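Local coordinates for HD-GYP domain-containing protein (Bdellovibrio bacteriovorus, PDB 3TM8) that probably acts as a phosphodiesterase of the HD-GYP class, a family that hydrolyses cyclic-di-GMP, and carries two ferric ions in its helical HD domain, at residues A[250-253]-A[254-258]; A[229-232]-A[233-237]. One frame throughout, in Å; residues are numbered along the deposited sequence.

Contact 1 of 2, residues A[250-253]-A[254-258]; sequences VINI and IGQHE. With FE (Fe (III) ion), chain E.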
loop_
_atom_site.group_PDB
_atom_site.type_symbol
_atom_site.label_atom_id
_atom_site.label_comp_id
_atom_site.label_asym_id
_atom_site.label_seq_id
_atom_site.Cartn_x
_atom_site.Cartn_y
_atom_site.Cartn_z
ATOM N N VAL A 250 5.171 -13.291 -5.554
ATOM C CA VAL A 250 4.925 -11.872 -5.790
ATOM C C VAL A 250 4.484 -11.633 -7.241
ATOM O O VAL A 250 3.522 -10.902 -7.498
ATOM C CB VAL A 250 6.182 -11.055 -5.431
ATOM C CG1 VAL A 250 6.009 -9.600 -5.824
ATOM C CG2 VAL A 250 6.483 -11.194 -3.934
ATOM N N ILE A 251 5.180 -12.259 -8.185
ATOM C CA ILE A 251 4.778 -12.213 -9.587
ATOM C C ILE A 251 3.354 -12.739 -9.752
ATOM O O ILE A 251 2.547 -12.150 -10.463
ATOM C CB ILE A 251 5.740 -13.027 -10.484
ATOM C CG1 ILE A 251 7.147 -12.414 -10.449
ATOM C CG2 ILE A 251 5.205 -13.118 -11.920
ATOM C CD1 ILE A 251 8.243 -13.381 -10.895
ATOM N N ASN A 252 3.045 -13.854 -9.095
ATOM C CA ASN A 252 1.695 -14.406 -9.174
ATOM C C ASN A 252 0.641 -13.445 -8.654
ATOM O O ASN A 252 -0.417 -13.304 -9.249
ATOM C CB ASN A 252 1.592 -15.715 -8.398
ATOM C CG ASN A 252 2.379 -16.833 -9.040
ATOM O OD1 ASN A 252 2.793 -16.733 -10.198
ATOM N ND2 ASN A 252 2.588 -17.914 -8.291
ATOM N N ILE A 253 0.921 -12.796 -7.531
ATOM C CA ILE A 253 -0.037 -11.858 -6.964
ATOM C C ILE A 253 -0.228 -10.645 -7.886
ATOM O O ILE A 253 -1.355 -10.218 -8.149
ATOM C CB ILE A 253 0.361 -11.455 -5.542
ATOM C CG1 ILE A 253 0.168 -12.649 -4.598
ATOM C CG2 ILE A 253 -0.447 -10.254 -5.070
ATOM C CD1 ILE A 253 0.859 -12.475 -3.250
ATOM N N ILE A 254 0.865 -10.101 -8.405
ATOM C CA ILE A 254 0.750 -8.982 -9.332
ATOM C C ILE A 254 -0.134 -9.350 -10.534
ATOM O O ILE A 254 -1.022 -8.577 -10.934
ATOM C CB ILE A 254 2.144 -8.489 -9.774
ATOM C CG1 ILE A 254 2.843 -7.817 -8.592
ATOM C CG2 ILE A 254 2.026 -7.521 -10.949
ATOM C CD1 ILE A 254 4.316 -7.556 -8.815
ATOM N N GLY A 255 0.081 -10.542 -11.081
ATOM C CA GLY A 255 -0.620 -10.962 -12.280
ATOM C C GLY A 255 -2.003 -11.549 -12.075
ATOM O O GLY A 255 -2.818 -11.505 -12.993
ATOM N N GLN A 256 -2.276 -12.105 -10.896
ATOM C CA GLN A 256 -3.512 -12.876 -10.695
ATOM C C GLN A 256 -4.520 -12.222 -9.753
ATOM O O GLN A 256 -5.587 -12.781 -9.502
ATOM C CB GLN A 256 -3.203 -14.291 -10.176
ATOM C CG GLN A 256 -2.308 -15.119 -11.067
ATOM C CD GLN A 256 -1.946 -16.453 -10.420
ATOM O OE1 GLN A 256 -2.415 -16.773 -9.327
ATOM N NE2 GLN A 256 -1.108 -17.233 -11.091
ATOM N N HIS A 257 -4.188 -11.056 -9.210
ATOM C CA HIS A 257 -4.999 -10.518 -8.122
ATOM C C HIS A 257 -6.369 -9.996 -8.559
ATOM O O HIS A 257 -7.189 -9.671 -7.707
ATOM C CB HIS A 257 -4.249 -9.404 -7.395
ATOM C CG HIS A 257 -4.171 -8.135 -8.187
ATOM N ND1 HIS A 257 -3.119 -7.838 -9.026
ATOM C CD2 HIS A 257 -5.045 -7.106 -8.307
ATOM C CE1 HIS A 257 -3.336 -6.670 -9.612
ATOM N NE2 HIS A 257 -4.501 -6.208 -9.195
ATOM N N GLU A 258 -6.603 -9.875 -9.867
ATOM C CA GLU A 258 -7.929 -9.488 -10.360
ATOM C C GLU A 258 -8.746 -10.704 -10.787
ATOM O O GLU A 258 -9.867 -10.569 -11.281
ATOM C CB GLU A 258 -7.833 -8.501 -11.522
ATOM C CG GLU A 258 -7.188 -7.175 -11.157
ATOM C CD GLU A 258 -7.959 -6.369 -10.120
ATOM O OE1 GLU A 258 -9.068 -6.768 -9.709
ATOM O OE2 GLU A 258 -7.442 -5.312 -9.719
HETATM FE FE FE E . -5.535 -4.262 -9.354
HETATM O O HOH W 1 -6.011 -4.417 -7.494
#

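Contact 2 of 2, residues A[229-232]-A[233-237]; sequences WKKH and PIEGA. With FE (Fe (III) ion), chain E; PO4 (phosphate ion), chain C.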
loop_
_atom_site.group_PDB
_atom_site.type_symbol
_atom_site.label_atom_id
_atom_site.label_comp_id
_atom_site.label_asym_id
_atom_site.label_seq_id
_atom_site.Cartn_x
_atom_site.Cartn_y
_atom_site.Cartn_z
ATOM N N TRP A 229 -8.159 -0.602 -17.690
ATOM C CA TRP A 229 -8.095 -1.241 -16.381
ATOM C C TRP A 229 -7.821 -2.754 -16.480
ATOM O O TRP A 229 -6.987 -3.290 -15.744
ATOM C CB TRP A 229 -9.388 -0.958 -15.601
ATOM C CG TRP A 229 -9.378 -1.521 -14.218
ATOM C CD1 TRP A 229 -8.975 -0.888 -13.071
ATOM C CD2 TRP A 229 -9.782 -2.836 -13.829
ATOM N NE1 TRP A 229 -9.112 -1.727 -11.998
ATOM C CE2 TRP A 229 -9.598 -2.933 -12.432
ATOM C CE3 TRP A 229 -10.275 -3.944 -14.525
ATOM C CZ2 TRP A 229 -9.898 -4.093 -11.721
ATOM C CZ3 TRP A 229 -10.573 -5.094 -13.818
ATOM C CH2 TRP A 229 -10.381 -5.161 -12.429
ATOM N N LYS A 230 -8.488 -3.440 -17.404
ATOM C CA LYS A 230 -8.318 -4.889 -17.498
ATOM C C LYS A 230 -6.890 -5.321 -17.828
ATOM O O LYS A 230 -6.505 -6.454 -17.543
ATOM C CB LYS A 230 -9.299 -5.502 -18.502
ATOM C CG LYS A 230 -10.733 -5.535 -17.997
ATOM C CD LYS A 230 -11.678 -6.139 -19.025
ATOM C CE LYS A 230 -13.114 -6.113 -18.527
ATOM N NZ LYS A 230 -14.072 -6.543 -19.580
ATOM N N LYS A 231 -6.117 -4.433 -18.445
ATOM C CA LYS A 231 -4.738 -4.756 -18.815
ATOM C C LYS A 231 -3.745 -4.761 -17.647
ATOM O O LYS A 231 -2.662 -5.342 -17.758
ATOM C CB LYS A 231 -4.238 -3.785 -19.885
ATOM C CG LYS A 231 -5.016 -3.843 -21.196
ATOM C CD LYS A 231 -4.499 -2.807 -22.189
ATOM C CE LYS A 231 -5.013 -3.056 -23.604
ATOM N NZ LYS A 231 -6.498 -2.978 -23.714
ATOM N N HIS A 232 -4.079 -4.106 -16.540
ATOM C CA HIS A 232 -3.039 -3.834 -15.537
ATOM C C HIS A 232 -2.360 -5.057 -14.880
ATOM O O HIS A 232 -1.145 -5.039 -14.674
ATOM C CB HIS A 232 -3.472 -2.769 -14.508
ATOM C CG HIS A 232 -4.307 -3.291 -13.382
ATOM N ND1 HIS A 232 -5.676 -3.423 -13.473
ATOM C CD2 HIS A 232 -3.976 -3.657 -12.120
ATOM C CE1 HIS A 232 -6.147 -3.876 -12.323
ATOM N NE2 HIS A 232 -5.136 -4.035 -11.489
ATOM N N PRO A 233 -3.119 -6.116 -14.546
ATOM C CA PRO A 233 -2.402 -7.244 -13.934
ATOM C C PRO A 233 -1.500 -7.934 -14.950
ATOM O O PRO A 233 -0.407 -8.382 -14.614
ATOM C CB PRO A 233 -3.514 -8.203 -13.497
ATOM C CG PRO A 233 -4.800 -7.501 -13.737
ATOM C CD PRO A 233 -4.572 -6.333 -14.634
ATOM N N ILE A 234 -1.969 -8.016 -16.189
ATOM C CA ILE A 234 -1.221 -8.665 -17.256
ATOM C C ILE A 234 0.067 -7.906 -17.545
ATOM O O ILE A 234 1.151 -8.494 -17.586
ATOM C CB ILE A 234 -2.070 -8.771 -18.542
ATOM C CG1 ILE A 234 -3.313 -9.625 -18.275
ATOM C CG2 ILE A 234 -1.243 -9.350 -19.685
ATOM C CD1 ILE A 234 -4.320 -9.638 -19.412
ATOM N N GLU A 235 -0.054 -6.595 -17.729
ATOM C CA GLU A 235 1.103 -5.753 -17.999
ATOM C C GLU A 235 2.055 -5.702 -16.812
ATOM O O GLU A 235 3.273 -5.782 -16.980
ATOM C CB GLU A 235 0.668 -4.344 -18.398
ATOM C CG GLU A 235 0.064 -4.275 -19.788
ATOM C CD GLU A 235 -0.148 -2.854 -20.261
ATOM O OE1 GLU A 235 0.032 -1.924 -19.448
ATOM O OE2 GLU A 235 -0.491 -2.670 -21.446
ATOM N N GLY A 236 1.498 -5.565 -15.612
ATOM C CA GLY A 236 2.303 -5.537 -14.404
ATOM C C GLY A 236 3.171 -6.776 -14.277
ATOM O O GLY A 236 4.377 -6.689 -14.041
ATOM N N ALA A 237 2.556 -7.941 -14.442
ATOM C CA ALA A 237 3.278 -9.196 -14.301
ATOM C C ALA A 237 4.306 -9.398 -15.415
ATOM O O ALA A 237 5.410 -9.880 -15.167
ATOM C CB ALA A 237 2.305 -10.361 -14.250
HETATM FE FE FE E . -5.535 -4.262 -9.354
HETATM P P PO4 C . -7.790 -2.100 -8.584
HETATM O O1 PO4 C . -8.551 -0.928 -9.151
HETATM O O2 PO4 C . -7.323 -1.848 -7.171
HETATM O O3 PO4 C . -8.716 -3.333 -8.459
HETATM O O4 PO4 C . -6.677 -2.497 -9.530
HETATM O O HOH W 1 -6.011 -4.417 -7.494
#

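Contact 1 of 2, residues A[250-253]-A[254-258]
The His257 ring has the carbonyl oxygen of Ile253 at its edge, near the ring plane, and meets the His203 ring edge-to-face. This is the last turn of helix 248-256 and the residues that follow it, where the HD domain delivers two metal ligands. His257 ND1 donates to Ile253 O over 3.1 Å, and this bond lies in the carbonyl plane. A weak second bond runs from ND1 to Ile254 O. One N-H is shared between two carbonyls, neither bond straight; together they steady the ring. His257 CG sits between the backbone N and the carbonyl carbon (chi1 73°), which sets ND1 against these carbonyls and points NE2 away, at the iron.

The amides of Asn252 and Gln256 form the other flat pair. The side chains run alongside each other and their amide planes stack, 8° apart, with Asn252 OD1 4.0 Å from Gln256 NE2. Their polar ends bond to other residues: Asn252 OD1 to Gln248, Asn252 ND2 to the Asp275 carboxylate, and Gln256 OE1 to Asp275 N.

On the buried side Val250 CG1 meets Ile254 CD1 at 4.0 Å. Val250 also packs on helix 190-202. His257 NE2 and Glu258 OE2 each bind the iron at 2.2 Å.

Contact 2 of 2, residues A[229-232]-A[233-237]
His232 NE2 binds the iron at 2.2 Å, while the face of its ring rests against Pro233. Its other nitrogen, ND1, donates to Trp229 O over 2.6 Å, with an N-H...O angle of 163°. The carbonyl oxygen lies close to the imidazole plane, so the bond fixes the ring's rotation. His232 CG stands between the backbone N and the carbonyl carbon (chi1 83°), which turns ND1 back to the preceding turn. Trp229 O also accepts from His232 N.

Trp229 NE1 gives a nearly straight bond to phosphate O1 at 3.0 Å. The phosphate probably comes from the crystallisation liquor. Its O4 is an iron ligand, and Arg289, His207 and Asn285 also hydrogen-bond the phosphate. Water 1 is a further iron ligand. His232 CE1 lies over one face of the indole, toward its rim.

Helix 223-240 is kinked at Pro233, whose N has no hydrogen to give; the N of Ile234 also makes no regular bond to the turn before. Pro233 CD sits over the His232 ring in a CH-pi contact, 3.4 Å from the centroid. Beyond the kink, Glu235 N bonds to Lys231 O and Gly236 N to His232 O, both at 2.9 Å. On the exposed side, Lys231 CD passes 4.1 Å from Glu235 OE2, but the charged ends do not meet.

The proton on ND1 leaves the NE2 lone pair for the metal. The short bond to Trp229 O probably makes the imidazole a stronger donor to iron. The neighbouring indole N-H holds an oxygen of the bound phosphate, which may mark where a substrate phosphate would sit.

Contact 2 lies on helix 223-240 and contact 1 on the next helix, 248-256; their centres are 9 Å apart. They meet at one iron. Contact 2 supplies His232, and contact 1 supplies His257 and Glu258. His257 NE2 and His232 NE2 are 3.2 Å apart, and the two rings meet with planes at about 50°. Asp204 completes the protein ligands of this ion and also binds the second iron. Packing joins the helices as well. Glu258 CD lies 3.4 Å from Trp229 CZ2, and Gly255 O lies 3.4 Å from Pro233 CB. Each contact supplies its own second-shell carbonyls to ND1 of its histidine, so the two are alike but separate.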